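Long-range contact in cell wall surface anchor family protein (Streptococcus pneumoniae, PDB 4OQ1), which is an ancillary pilin of the pneumococcal pilus that probably links the pilus to the bacterial cell wall: residues T271-A276 / Q324-Y329. The protein carries 3 engineered substitutions. Residues are numbered along the deposited sequence; the frame is centred on the assembly and turned at random.
Sequences TSLQGA and QAPTGY
L273 and Y329 meet from opposite directions in the tightly packed part of this contact. L273 CD1 sits over the middle of the Y329 ring, 3.6 Å from its centroid, as a CH-pi contact. The other methyl, CD2, lies 3.6 Å from Y329 CE2, near the hydroxyl end. In L273, chi1 (-51°) turns the branch toward Y329, and chi2 (170°) places the two methyls. The P326 ring packs between L273 and A276. Its CG lies 3.9 Å from L273 CD1, and its CD lies 3.7 Å from A276 CB. P326 also opens a type II turn closed by the hydrogen bond from Y329 N to P326 O. Both loops belong to the C-terminal prealbumin-like domain, consistent with a CnaB-type fold. One leads into strand 277-284 and the other leaves its antiparallel neighbour, strand 316-322. N354 of strand 350-354 touches L273, P326 and Y329, and the Y329 hydroxyl hydrogen-bonds to D266 OD2. The solvent side is looser. There one water donates to Q274 O (2.8 Å) and accepts from T327 N, linking the two backbones. By contrast, exposed Q324 gives a direct, almost straight hydrogen bond from NE2 to a lone pair of G275 O (3.2 Å, 178°), which lies in the Q324 amide plane.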
# COMPACT_ATOMS: atom_id res chain seq x y z
N THR A 271 -31.35 32.89 -31.51
CA THR A 271 -32.54 32.05 -31.12
C THR A 271 -32.02 30.69 -30.66
O THR A 271 -30.92 30.24 -31.07
CB THR A 271 -33.54 31.90 -32.26
OG1 THR A 271 -32.87 31.56 -33.47
CG2 THR A 271 -34.26 33.23 -32.43
N SER A 272 -32.72 30.10 -29.71
CA SER A 272 -32.23 28.89 -29.08
C SER A 272 -32.25 27.69 -29.98
O SER A 272 -33.01 27.62 -30.98
CB SER A 272 -33.06 28.60 -27.87
OG SER A 272 -34.27 28.03 -28.27
N LEU A 273 -31.39 26.70 -29.67
CA LEU A 273 -31.24 25.48 -30.43
C LEU A 273 -31.22 24.27 -29.53
O LEU A 273 -30.45 24.22 -28.61
CB LEU A 273 -30.00 25.46 -31.31
CG LEU A 273 -29.71 26.58 -32.24
CD1 LEU A 273 -28.32 26.44 -32.82
CD2 LEU A 273 -30.73 26.48 -33.38
N GLN A 274 -32.10 23.32 -29.81
CA GLN A 274 -32.26 22.06 -29.14
C GLN A 274 -31.38 21.01 -29.79
O GLN A 274 -31.09 21.04 -31.00
CB GLN A 274 -33.69 21.58 -29.32
CG GLN A 274 -34.01 20.41 -28.40
CD GLN A 274 -35.46 19.97 -28.49
OE1 GLN A 274 -36.24 20.48 -29.31
NE2 GLN A 274 -35.85 19.05 -27.63
N GLY A 275 -30.93 20.08 -28.96
CA GLY A 275 -30.22 18.89 -29.44
C GLY A 275 -28.69 19.01 -29.62
O GLY A 275 -28.06 18.16 -30.28
N ALA A 276 -28.07 20.04 -29.06
CA ALA A 276 -26.60 20.10 -29.09
C ALA A 276 -26.17 19.27 -27.90
O ALA A 276 -26.64 19.48 -26.78
CB ALA A 276 -26.01 21.49 -28.95
N GLN A 324 -22.51 16.09 -30.57
CA GLN A 324 -23.46 16.22 -31.67
C GLN A 324 -23.94 17.71 -31.81
O GLN A 324 -24.44 18.31 -30.85
CB GLN A 324 -24.70 15.36 -31.36
CG GLN A 324 -25.89 15.62 -32.23
CD GLN A 324 -27.02 14.67 -31.98
OE1 GLN A 324 -26.94 13.52 -32.41
NE2 GLN A 324 -28.08 15.13 -31.27
N ALA A 325 -23.84 18.23 -33.02
CA ALA A 325 -24.31 19.59 -33.29
C ALA A 325 -25.86 19.60 -33.48
O ALA A 325 -26.44 18.59 -33.83
CB ALA A 325 -23.59 20.17 -34.51
N PRO A 326 -26.53 20.74 -33.15
CA PRO A 326 -27.92 20.90 -33.58
C PRO A 326 -28.05 20.61 -35.04
O PRO A 326 -27.13 20.94 -35.79
CB PRO A 326 -28.21 22.39 -33.30
CG PRO A 326 -27.24 22.79 -32.24
CD PRO A 326 -26.00 21.98 -32.57
N THR A 327 -29.17 20.01 -35.46
CA THR A 327 -29.47 19.77 -36.88
C THR A 327 -29.22 21.00 -37.77
O THR A 327 -29.73 22.07 -37.54
CB THR A 327 -30.93 19.32 -37.06
OG1 THR A 327 -31.21 18.25 -36.15
CG2 THR A 327 -31.14 18.85 -38.48
N GLY A 328 -28.44 20.85 -38.79
CA GLY A 328 -28.26 21.96 -39.72
C GLY A 328 -27.13 22.87 -39.32
O GLY A 328 -26.84 23.88 -40.00
N TYR A 329 -26.40 22.51 -38.26
CA TYR A 329 -25.31 23.39 -37.75
C TYR A 329 -23.93 22.70 -37.86
O TYR A 329 -23.83 21.52 -37.83
CB TYR A 329 -25.66 23.87 -36.29
CG TYR A 329 -26.73 24.94 -36.31
CD1 TYR A 329 -26.38 26.27 -36.32
CD2 TYR A 329 -28.12 24.60 -36.30
CE1 TYR A 329 -27.35 27.22 -36.41
CE2 TYR A 329 -29.07 25.55 -36.45
CZ TYR A 329 -28.74 26.83 -36.47
OH TYR A 329 -29.74 27.80 -36.54
O HOH W 1 -31.21 19.67 -33.46